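Local coordinates for putative uncharacterized protein (Pseudomonas putida, PDB 4J25) that probably hydroxylates prolyl residues of a protein substrate as an iron- and 2-oxoglutarate-dependent dioxygenase of the prolyl-4-hydroxylase family, at residues D37-H42 against Q121-G126; H49-D54 against L109-Q114; A60-R65 against G100-C105; H186-E189 against G193-V196. All coordinates share one frame; numbering follows the deposited sequence.

In the fold
Contacts 1, 2 and 3 all use helix 103-123, touching it near its C-terminal end, its middle and its N-terminal end in turn. Along the chain they are nested: contact 3 lies inside the loop closed by contact 2, and that inside contact 1, so the N-terminal helices 32-42 and 53-67 are both brought against this one helix. The centres of contacts 1 and 3 are about 29 Å apart, on opposite sides of the chain's centre. Contact 4 comes later and joins the two sheets of the jellyroll, near the bound N-oxalylglycine. It touches contact 2, where Phe50 meets Gly193 and Leu195, tying the helical layer to the double-stranded beta helix.

Contact 1: residues D37-H42 against Q121-G126; sequences DDLATH and QGLFLG
Leu123 reaches across to helix 32-42 with both of its methyl groups, and the two branches land on different residues. Leu123 CD2 comes down 3.6 Å from Ala40 CB. The other branch sits against the start of the Leu39 side chain, Leu123 CD1 lying 4.0 Å from Leu39 CB. Leu123 gets there because its CG stands anti to the carbonyl carbon (chi1 -51°) and its chain then runs on extended, so the fork is carried well out from the end of helix 103-123. It straddles two consecutive residues, and the backbones stay apart, with the CA atoms of Ala40 and Leu123 separated by 7.1 Å. Both helices belong to the N-terminal helical part that accompanies the jellyroll, and here the C-terminal end of helix 103-123 meets the 37-42 part of helix 32-42. Phe124, with positive phi, is where the chain leaves the helix just after Leu123. Leu39 is buried: beyond its CB, the side chain also packs on Ile119, one turn earlier in helix 103-123, and Leu125 touches the same isoleucine. Ala40, by contrast, lies on the exposed side of the contact, and its short methyl lets Leu123 come in close. Thr41 turns its OG1 back onto the carbonyl O of Asp37, a 3.0 Å hydrogen bond with the hydroxyl tilted 33° from the carbonyl plane; Thr41 N bonds to that oxygen too, giving it two donors. Asp38 OD2 is hydrogen-bonded to Ser45 OG, at the strand that follows.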
loop_
_atom_site.group_PDB
_atom_site.type_symbol
_atom_site.label_atom_id
_atom_site.label_comp_id
_atom_site.label_asym_id
_atom_site.label_seq_id
_atom_site.Cartn_x
_atom_site.Cartn_y
_atom_site.Cartn_z
ATOM N N ASP A 37 0.247 -2.616 -15.889
ATOM C CA ASP A 37 -0.658 -2.156 -16.950
ATOM C C ASP A 37 -1.714 -1.198 -16.378
ATOM O O ASP A 37 -1.960 -0.131 -16.952
ATOM C CB ASP A 37 -1.306 -3.344 -17.659
ATOM C CG ASP A 37 -2.393 -2.935 -18.628
ATOM O OD1 ASP A 37 -2.451 -1.752 -19.018
ATOM O OD2 ASP A 37 -3.200 -3.808 -19.015
ATOM N N ASP A 38 -2.306 -1.550 -15.231
ATOM C CA ASP A 38 -3.288 -0.680 -14.572
ATOM C C ASP A 38 -2.694 0.689 -14.219
ATOM O O ASP A 38 -3.334 1.715 -14.423
ATOM C CB ASP A 38 -3.838 -1.304 -13.286
ATOM C CG ASP A 38 -4.723 -2.529 -13.534
ATOM O OD1 ASP A 38 -5.201 -2.718 -14.677
ATOM O OD2 ASP A 38 -4.957 -3.292 -12.560
ATOM N N LEU A 39 -1.492 0.714 -13.650
ATOM C CA LEU A 39 -0.852 1.988 -13.325
ATOM C C LEU A 39 -0.678 2.854 -14.571
ATOM O O LEU A 39 -0.892 4.058 -14.523
ATOM C CB LEU A 39 0.509 1.785 -12.669
ATOM C CG LEU A 39 0.492 1.338 -11.215
ATOM C CD1 LEU A 39 1.910 1.066 -10.803
ATOM C CD2 LEU A 39 -0.148 2.408 -10.336
ATOM N N ALA A 40 -0.299 2.230 -15.679
ATOM C CA ALA A 40 -0.064 2.953 -16.935
ATOM C C ALA A 40 -1.362 3.495 -17.529
ATOM O O ALA A 40 -1.405 4.610 -18.046
ATOM C CB ALA A 40 0.613 2.048 -17.943
ATOM N N THR A 41 -2.421 2.703 -17.448
ATOM C CA THR A 41 -3.666 3.035 -18.128
ATOM C C THR A 41 -4.596 3.917 -17.280
ATOM O O THR A 41 -5.274 4.807 -17.817
ATOM C CB THR A 41 -4.394 1.762 -18.538
ATOM O OG1 THR A 41 -4.718 1.010 -17.369
ATOM C CG2 THR A 41 -3.511 0.901 -19.422
ATOM N N HIS A 42 -4.616 3.689 -15.969
ATOM C CA HIS A 42 -5.560 4.364 -15.069
ATOM C C HIS A 42 -4.904 5.143 -13.942
ATOM O O HIS A 42 -5.580 5.901 -13.250
ATOM C CB HIS A 42 -6.520 3.363 -14.407
ATOM C CG HIS A 42 -7.313 2.536 -15.368
ATOM N ND1 HIS A 42 -7.199 1.163 -15.430
ATOM C CD2 HIS A 42 -8.256 2.875 -16.274
ATOM C CE1 HIS A 42 -8.014 0.696 -16.357
ATOM N NE2 HIS A 42 -8.665 1.715 -16.885
ATOM N N GLN A 121 10.506 -1.536 -15.243
ATOM C CA GLN A 121 10.573 -2.138 -16.547
ATOM C C GLN A 121 9.484 -1.559 -17.477
ATOM O O GLN A 121 9.771 -1.182 -18.620
ATOM C CB GLN A 121 10.445 -3.642 -16.388
ATOM C CG GLN A 121 10.640 -4.450 -17.618
ATOM C CD GLN A 121 10.705 -5.940 -17.289
ATOM O OE1 GLN A 121 11.139 -6.334 -16.198
ATOM N NE2 GLN A 121 10.269 -6.771 -18.224
ATOM N N GLY A 122 8.255 -1.459 -16.969
ATOM C CA GLY A 122 7.122 -1.075 -17.788
ATOM C C GLY A 122 6.909 0.421 -17.933
ATOM O O GLY A 122 6.428 0.865 -18.981
ATOM N N LEU A 123 7.253 1.186 -16.895
ATOM C CA LEU A 123 6.995 2.626 -16.826
ATOM C C LEU A 123 8.253 3.499 -16.695
ATOM O O LEU A 123 8.134 4.724 -16.653
ATOM C CB LEU A 123 6.115 2.947 -15.632
ATOM C CG LEU A 123 4.819 2.143 -15.471
ATOM C CD1 LEU A 123 4.091 2.647 -14.268
ATOM C CD2 LEU A 123 3.964 2.250 -16.696
ATOM N N PHE A 124 9.428 2.885 -16.580
ATOM C CA PHE A 124 10.708 3.612 -16.671
ATOM C C PHE A 124 10.857 4.676 -15.614
ATOM O O PHE A 124 11.419 5.735 -15.885
ATOM C CB PHE A 124 10.839 4.289 -18.034
ATOM C CG PHE A 124 10.269 3.483 -19.151
ATOM C CD1 PHE A 124 10.919 2.358 -19.603
ATOM C CD2 PHE A 124 9.076 3.833 -19.728
ATOM C CE1 PHE A 124 10.390 1.597 -20.620
ATOM C CE2 PHE A 124 8.539 3.078 -20.746
ATOM C CZ PHE A 124 9.190 1.952 -21.183
ATOM N N LEU A 125 10.367 4.390 -14.409
ATOM C CA LEU A 125 10.326 5.389 -13.342
ATOM C C LEU A 125 11.630 5.531 -12.549
ATOM O O LEU A 125 11.766 6.471 -11.772
ATOM C CB LEU A 125 9.176 5.093 -12.365
ATOM C CG LEU A 125 7.762 5.301 -12.902
ATOM C CD1 LEU A 125 6.701 5.068 -11.818
ATOM C CD2 LEU A 125 7.631 6.708 -13.500
ATOM N N GLY A 126 12.577 4.615 -12.712
ATOM C CA GLY A 126 13.833 4.742 -11.980
ATOM C C GLY A 126 13.724 4.607 -10.462
ATOM O O GLY A 126 14.500 5.200 -9.699
#

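Contact 2: residues H49-D54 against L109-Q114; sequences HFLPAD and LAAMDQ
The chain at Leu51 runs extended into Pro52, the N-cap of helix 53-67, and passes helix 103-123 with the CA atoms of Leu51 and Ala111 9.0 Å apart, so side chains have to span the gap. Phe50 and Leu51 both lean toward the helix. The Phe50 ring, its CG anti to the backbone N (chi1 -174°), presents its CE2 corner to the helix, 4.5 Å from the Ala111 CB. Met112, next in sequence to Ala111, joins in: its chain, bent at chi2 and chi3, carries the CE methyl over to the same corner of the ring, obliquely to its plane. The modelled separation there is implausibly short, so the exact position of that methyl is doubtful. Leu51 adds a second, smaller touch on the alanine methyl, its CD2 4.4 Å from Ala111 CB, which leaves that methyl facing both residues. Around them Phe50 also packs on Pro30 and Leu32, while Met112 reaches Phe130 of strand 129-137. All four touching residues are buried and apolar, so this side-chain contact between the lead-in to helix 53-67 and the middle of helix 103-123 rests on van der Waals packing and exclusion of water.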
loop_
_atom_site.group_PDB
_atom_site.type_symbol
_atom_site.label_atom_id
_atom_site.label_comp_id
_atom_site.label_asym_id
_atom_site.label_seq_id
_atom_site.Cartn_x
_atom_site.Cartn_y
_atom_site.Cartn_z
ATOM N N HIS A 49 -6.555 -10.506 -2.580
ATOM C CA HIS A 49 -5.738 -11.674 -2.275
ATOM C C HIS A 49 -4.327 -11.565 -2.859
ATOM O O HIS A 49 -3.830 -12.492 -3.504
ATOM C CB HIS A 49 -6.445 -12.921 -2.788
ATOM C CG HIS A 49 -7.849 -13.048 -2.286
ATOM N ND1 HIS A 49 -8.161 -13.015 -0.943
ATOM C CD2 HIS A 49 -9.025 -13.181 -2.943
ATOM C CE1 HIS A 49 -9.468 -13.145 -0.792
ATOM N NE2 HIS A 49 -10.015 -13.247 -1.990
ATOM N N PHE A 50 -3.683 -10.427 -2.614
ATOM C CA PHE A 50 -2.338 -10.185 -3.122
ATOM C C PHE A 50 -1.324 -11.164 -2.518
ATOM O O PHE A 50 -0.333 -11.525 -3.152
ATOM C CB PHE A 50 -1.913 -8.733 -2.865
ATOM C CG PHE A 50 -0.599 -8.390 -3.488
ATOM C CD1 PHE A 50 -0.481 -8.306 -4.859
ATOM C CD2 PHE A 50 0.532 -8.203 -2.698
ATOM C CE1 PHE A 50 0.752 -8.020 -5.452
ATOM C CE2 PHE A 50 1.753 -7.917 -3.273
ATOM C CZ PHE A 50 1.861 -7.821 -4.665
ATOM N N LEU A 51 -1.595 -11.613 -1.301
ATOM C CA LEU A 51 -0.699 -12.527 -0.622
ATOM C C LEU A 51 -1.515 -13.628 0.036
ATOM O O LEU A 51 -2.688 -13.432 0.344
ATOM C CB LEU A 51 0.136 -11.770 0.415
ATOM C CG LEU A 51 1.103 -10.724 -0.155
ATOM C CD1 LEU A 51 1.719 -9.912 0.968
ATOM C CD2 LEU A 51 2.200 -11.340 -1.019
ATOM N N PRO A 52 -0.903 -14.797 0.246
ATOM C CA PRO A 52 -1.678 -15.876 0.863
ATOM C C PRO A 52 -2.175 -15.489 2.251
ATOM O O PRO A 52 -1.517 -14.737 2.960
ATOM C CB PRO A 52 -0.682 -17.043 0.928
ATOM C CG PRO A 52 0.669 -16.424 0.797
ATOM C CD PRO A 52 0.499 -15.172 0.001
ATOM N N ALA A 53 -3.332 -16.018 2.635
ATOM C CA ALA A 53 -3.971 -15.628 3.883
ATOM C C ALA A 53 -3.081 -15.782 5.122
ATOM O O ALA A 53 -3.158 -14.958 6.027
ATOM C CB ALA A 53 -5.272 -16.393 4.059
ATOM N N ASP A 54 -2.251 -16.821 5.188
ATOM C CA ASP A 54 -1.442 -17.042 6.392
ATOM C C ASP A 54 -0.417 -15.923 6.575
ATOM O O ASP A 54 -0.126 -15.536 7.710
ATOM C CB ASP A 54 -0.743 -18.414 6.382
ATOM C CG ASP A 54 -1.637 -19.531 6.902
ATOM O OD1 ASP A 54 -2.862 -19.307 7.029
ATOM O OD2 ASP A 54 -1.112 -20.636 7.190
ATOM N N LEU A 109 8.482 -7.421 1.682
ATOM C CA LEU A 109 9.489 -6.623 0.982
ATOM C C LEU A 109 9.983 -7.318 -0.278
ATOM O O LEU A 109 10.240 -6.662 -1.281
ATOM C CB LEU A 109 10.676 -6.285 1.882
ATOM C CG LEU A 109 10.334 -5.476 3.132
ATOM C CD1 LEU A 109 11.605 -5.287 3.970
ATOM C CD2 LEU A 109 9.676 -4.129 2.791
ATOM N N ALA A 110 10.112 -8.640 -0.237
ATOM C CA ALA A 110 10.580 -9.369 -1.406
ATOM C C ALA A 110 9.573 -9.227 -2.542
ATOM O O ALA A 110 9.959 -8.999 -3.688
ATOM C CB ALA A 110 10.854 -10.834 -1.072
ATOM N N ALA A 111 8.280 -9.298 -2.225
ATOM C CA ALA A 111 7.248 -9.149 -3.252
ATOM C C ALA A 111 7.210 -7.718 -3.802
ATOM O O ALA A 111 7.032 -7.506 -5.013
ATOM C CB ALA A 111 5.879 -9.530 -2.697
ATOM N N MET A 112 7.350 -6.740 -2.915
ATOM C CA MET A 112 7.306 -5.354 -3.334
ATOM C C MET A 112 8.570 -5.006 -4.118
ATOM O O MET A 112 8.534 -4.140 -4.984
ATOM C CB MET A 112 7.132 -4.431 -2.131
ATOM C CG MET A 112 5.789 -4.611 -1.427
ATOM S SD MET A 112 4.404 -4.204 -2.516
ATOM C CE MET A 112 3.847 -5.733 -3.108
ATOM N N ASP A 113 9.682 -5.681 -3.831
ATOM C CA ASP A 113 10.872 -5.459 -4.634
ATOM C C ASP A 113 10.636 -5.968 -6.044
ATOM O O ASP A 113 11.075 -5.352 -7.006
ATOM C CB ASP A 113 12.130 -6.078 -4.040
ATOM C CG ASP A 113 13.381 -5.663 -4.794
ATOM O OD1 ASP A 113 13.762 -4.481 -4.716
ATOM O OD2 ASP A 113 13.985 -6.500 -5.486
ATOM N N GLN A 114 9.923 -7.076 -6.181
ATOM C CA GLN A 114 9.560 -7.558 -7.505
ATOM C C GLN A 114 8.666 -6.553 -8.230
ATOM O O GLN A 114 8.823 -6.336 -9.420
ATOM C CB GLN A 114 8.816 -8.877 -7.414
ATOM C CG GLN A 114 9.672 -10.098 -7.240
ATOM C CD GLN A 114 8.821 -11.346 -7.249
ATOM O OE1 GLN A 114 7.984 -11.520 -6.380
ATOM N NE2 GLN A 114 9.002 -12.199 -8.248
#

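Contact 3: residues A60-R65 against G100-C105; sequences AAECRR and GQAEAC
Glu62 lays its side chain over the start of helix 103-123, overlapping Cys105 with its CG and Ala102 with its carboxylate. The Glu62 CG methylene comes within 3.8 Å of Cys105 SG, and the Glu62 CD carbon sits 4.1 Å from the methyl CB of Ala102, whose distance to either carboxylate oxygen is about the same. CG leaves anti to the backbone N (chi1 -179°), which carries it to Cys105; the bend at chi2 (65°) then turns the carboxylate to the Arg65 side, with CD still against the methyl of Ala102, the N-cap residue. The acid is buried but accompanied by charge. Arg65 NH2 lies 2.9 Å from Glu62 OE2 in a salt bridge that is electrostatic only, the oxygen standing well out of the guanidinium plane, and OE2 also pairs with Arg66 NE. Arg66 in turn bonds to Gln101 OE1, linking the two segments through the next turn. Replacing Glu62 with an alanine would probably leave Arg65 and Arg66 without their shared acid and open a gap beside Cys105 and Ala102. With Phe134 of strand 129-137 touching both Glu62 and Cys105, this is a helix-helix junction stacked against the larger sheet of the double-stranded beta helix.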
loop_
_atom_site.group_PDB
_atom_site.type_symbol
_atom_site.label_atom_id
_atom_site.label_comp_id
_atom_site.label_asym_id
_atom_site.label_seq_id
_atom_site.Cartn_x
_atom_site.Cartn_y
_atom_site.Cartn_z
ATOM N N ALA A 60 -0.733 -8.883 9.980
ATOM C CA ALA A 60 -1.659 -8.305 10.948
ATOM C C ALA A 60 -1.088 -8.436 12.359
ATOM O O ALA A 60 -1.152 -7.503 13.156
ATOM C CB ALA A 60 -3.030 -8.975 10.852
ATOM N N ALA A 61 -0.494 -9.588 12.651
ATOM C CA ALA A 61 0.077 -9.842 13.969
ATOM C C ALA A 61 1.254 -8.915 14.268
ATOM O O ALA A 61 1.396 -8.425 15.394
ATOM C CB ALA A 61 0.514 -11.324 14.100
ATOM N N GLU A 62 2.102 -8.690 13.270
ATOM C CA GLU A 62 3.247 -7.798 13.434
ATOM C C GLU A 62 2.784 -6.355 13.573
ATOM O O GLU A 62 3.380 -5.567 14.299
ATOM C CB GLU A 62 4.186 -7.942 12.244
ATOM C CG GLU A 62 5.424 -7.080 12.299
ATOM C CD GLU A 62 6.361 -7.436 13.442
ATOM O OE1 GLU A 62 6.137 -8.476 14.096
ATOM O OE2 GLU A 62 7.319 -6.670 13.689
ATOM N N CYS A 63 1.713 -6.010 12.866
ATOM C CA CYS A 63 1.136 -4.675 12.955
ATOM C C CYS A 63 0.707 -4.419 14.393
ATOM O O CYS A 63 1.040 -3.391 14.960
ATOM C CB CYS A 63 -0.055 -4.532 11.998
ATOM S SG CYS A 63 -0.838 -2.885 11.985
ATOM N N ARG A 64 -0.026 -5.367 14.982
ATOM C CA ARG A 64 -0.477 -5.240 16.369
ATOM C C ARG A 64 0.692 -5.204 17.355
ATOM O O ARG A 64 0.682 -4.441 18.313
ATOM C CB ARG A 64 -1.435 -6.382 16.732
ATOM C CG ARG A 64 -2.719 -6.379 15.921
ATOM C CD ARG A 64 -3.743 -7.338 16.505
ATOM N NE ARG A 64 -5.100 -6.950 16.137
ATOM C CZ ARG A 64 -5.756 -7.394 15.065
ATOM N NH1 ARG A 64 -5.197 -8.271 14.227
ATOM N NH2 ARG A 64 -6.990 -6.959 14.829
ATOM N N ARG A 65 1.693 -6.039 17.112
ATOM C CA ARG A 65 2.915 -6.061 17.912
ATOM C C ARG A 65 3.587 -4.681 17.953
ATOM O O ARG A 65 3.946 -4.188 19.013
ATOM C CB ARG A 65 3.880 -7.071 17.295
ATOM C CG ARG A 65 4.644 -7.927 18.259
ATOM C CD ARG A 65 5.943 -8.425 17.607
ATOM N NE ARG A 65 6.775 -7.300 17.187
ATOM C CZ ARG A 65 7.946 -7.402 16.562
ATOM N NH1 ARG A 65 8.457 -8.597 16.269
ATOM N NH2 ARG A 65 8.606 -6.301 16.220
ATOM N N GLY A 100 15.100 -8.265 7.874
ATOM C CA GLY A 100 15.762 -8.760 9.065
ATOM C C GLY A 100 15.025 -8.457 10.350
ATOM O O GLY A 100 15.511 -8.776 11.424
ATOM N N GLN A 101 13.847 -7.852 10.256
ATOM C CA GLN A 101 13.083 -7.514 11.455
ATOM C C GLN A 101 12.083 -8.609 11.800
ATOM O O GLN A 101 11.897 -8.922 12.966
ATOM C CB GLN A 101 12.358 -6.181 11.287
ATOM C CG GLN A 101 13.294 -4.996 11.117
ATOM C CD GLN A 101 12.562 -3.704 10.769
ATOM O OE1 GLN A 101 11.337 -3.662 10.712
ATOM N NE2 GLN A 101 13.327 -2.647 10.521
ATOM N N ALA A 102 11.445 -9.184 10.789
ATOM C CA ALA A 102 10.473 -10.253 11.003
ATOM C C ALA A 102 10.263 -10.976 9.696
ATOM O O ALA A 102 10.359 -10.371 8.629
ATOM C CB ALA A 102 9.152 -9.684 11.501
ATOM N N GLU A 103 9.959 -12.262 9.778
ATOM C CA GLU A 103 9.744 -13.100 8.602
ATOM C C GLU A 103 8.640 -12.595 7.668
ATOM O O GLU A 103 8.819 -12.559 6.455
ATOM C CB GLU A 103 9.403 -14.537 9.041
ATOM C CG GLU A 103 9.125 -15.479 7.877
ATOM C CD GLU A 103 10.348 -15.722 7.037
ATOM O OE1 GLU A 103 11.449 -15.773 7.617
ATOM O OE2 GLU A 103 10.212 -15.861 5.804
ATOM N N ALA A 104 7.493 -12.245 8.238
ATOM C CA ALA A 104 6.363 -11.796 7.448
ATOM C C ALA A 104 6.761 -10.541 6.655
ATOM O O ALA A 104 6.488 -10.426 5.461
ATOM C CB ALA A 104 5.162 -11.518 8.361
ATOM N N CYS A 105 7.431 -9.614 7.321
ATOM C CA CYS A 105 7.843 -8.378 6.667
ATOM C C CYS A 105 8.846 -8.639 5.531
ATOM O O CYS A 105 8.782 -7.986 4.480
ATOM C CB CYS A 105 8.428 -7.404 7.687
ATOM S SG CYS A 105 7.304 -6.917 9.037
#

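Contact 4: residues H186-E189 against G193-V196; sequences HDVE and GCLV
Val188 meets Val196 and Cys194 through its branched end, with CG1 touching both. Val188 CG1 lies 3.7 Å from Val196 CG2 and 4.0 Å from Cys194 SG. The second branch, Val188 CG2, is also 4.0 Å from Val196 CG2, so a single methyl of Val196 fits against both arms of Val188, the two side chains sliding past each other in opposite directions. Two torsions set this up: Val188 CG1 is anti to its own backbone nitrogen (chi1 -179°), and the Cys194 sulfur likewise swings out anti to N (chi1 -178°), toward the valine. Leu195, between Cys194 and Val196, turns away, to the face where it meets Phe50 and Leu162. Strands 185-188 and 195-199 are not neighbours in one sheet. The first is an outer strand of the smaller sheet and the second lies inside the larger one, so these side chains pack in the interior between the two sheets of the double-stranded beta helix, the jellyroll of the 2-oxoglutarate oxygenases. In the next shell, Tyr163 packs on both Val188 and Val196, Met178 also touches both valines, and Leu176 touches Val196. Backbone hydrogen bonds hold the two segments in place, Val188 to Leu176 on one side and Cys194 to Tyr163 on the other. Tyr163 and Leu176 also belong to the N-oxalylglycine pocket, and the side chain of Val196 is about 7 Å from that ligand. Farther out, Asp187 makes a salt bridge to Arg177 and a hydrogen bond to Gln175, tying the edge strand to its neighbour.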
loop_
_atom_site.group_PDB
_atom_site.type_symbol
_atom_site.label_atom_id
_atom_site.label_comp_id
_atom_site.label_asym_id
_atom_site.label_seq_id
_atom_site.Cartn_x
_atom_site.Cartn_y
_atom_site.Cartn_z
ATOM N N HIS A 186 -13.845 6.288 -6.037
ATOM C CA HIS A 186 -13.848 4.840 -5.792
ATOM C C HIS A 186 -13.456 4.535 -4.350
ATOM O O HIS A 186 -12.374 4.931 -3.916
ATOM C CB HIS A 186 -12.859 4.143 -6.734
ATOM C CG HIS A 186 -12.805 2.653 -6.570
ATOM N ND1 HIS A 186 -13.911 1.851 -6.743
ATOM C CD2 HIS A 186 -11.786 1.818 -6.248
ATOM C CE1 HIS A 186 -13.584 0.590 -6.540
ATOM N NE2 HIS A 186 -12.297 0.542 -6.239
ATOM N N ASP A 187 -14.335 3.841 -3.616
ATOM C CA ASP A 187 -14.041 3.381 -2.271
ATOM C C ASP A 187 -13.356 2.011 -2.297
ATOM O O ASP A 187 -13.762 1.119 -3.032
ATOM C CB ASP A 187 -15.328 3.280 -1.445
ATOM C CG ASP A 187 -15.887 4.638 -1.079
ATOM O OD1 ASP A 187 -15.290 5.641 -1.506
ATOM O OD2 ASP A 187 -16.916 4.712 -0.371
ATOM N N VAL A 188 -12.326 1.849 -1.474
ATOM C CA VAL A 188 -11.767 0.536 -1.203
ATOM C C VAL A 188 -12.017 0.136 0.252
ATOM O O VAL A 188 -11.622 0.853 1.171
ATOM C CB VAL A 188 -10.245 0.526 -1.463
ATOM C CG1 VAL A 188 -9.667 -0.875 -1.194
ATOM C CG2 VAL A 188 -9.964 0.929 -2.874
ATOM N N GLU A 189 -12.670 -0.998 0.473
ATOM C CA GLU A 189 -12.798 -1.536 1.823
ATOM C C GLU A 189 -11.471 -2.170 2.212
ATOM O O GLU A 189 -10.885 -2.897 1.425
ATOM C CB GLU A 189 -13.926 -2.576 1.945
ATOM C CG GLU A 189 -15.315 -1.992 1.772
ATOM C CD GLU A 189 -16.429 -2.943 2.184
ATOM O OE1 GLU A 189 -16.169 -3.881 2.977
ATOM O OE2 GLU A 189 -17.574 -2.744 1.710
ATOM N N GLY A 193 -5.732 -8.763 2.708
ATOM C CA GLY A 193 -5.149 -9.263 1.476
ATOM C C GLY A 193 -5.255 -8.297 0.312
ATOM O O GLY A 193 -4.681 -8.532 -0.759
ATOM N N CYS A 194 -6.004 -7.215 0.500
ATOM C CA CYS A 194 -6.238 -6.272 -0.584
ATOM C C CYS A 194 -5.085 -5.288 -0.708
ATOM O O CYS A 194 -4.763 -4.567 0.248
ATOM C CB CYS A 194 -7.537 -5.493 -0.371
ATOM S SG CYS A 194 -7.882 -4.362 -1.747
ATOM N N LEU A 195 -4.484 -5.250 -1.894
ATOM C CA LEU A 195 -3.428 -4.284 -2.189
ATOM C C LEU A 195 -3.948 -3.186 -3.126
ATOM O O LEU A 195 -4.594 -3.473 -4.132
ATOM C CB LEU A 195 -2.220 -4.986 -2.827
ATOM C CG LEU A 195 -1.013 -4.083 -3.161
ATOM C CD1 LEU A 195 -0.246 -3.743 -1.916
ATOM C CD2 LEU A 195 -0.087 -4.745 -4.183
ATOM N N VAL A 196 -3.689 -1.932 -2.773
ATOM C CA VAL A 196 -4.023 -0.799 -3.629
ATOM C C VAL A 196 -2.722 -0.089 -3.964
ATOM O O VAL A 196 -1.946 0.214 -3.076
ATOM C CB VAL A 196 -4.967 0.188 -2.934
ATOM C CG1 VAL A 196 -5.286 1.400 -3.866
ATOM C CG2 VAL A 196 -6.234 -0.499 -2.548
#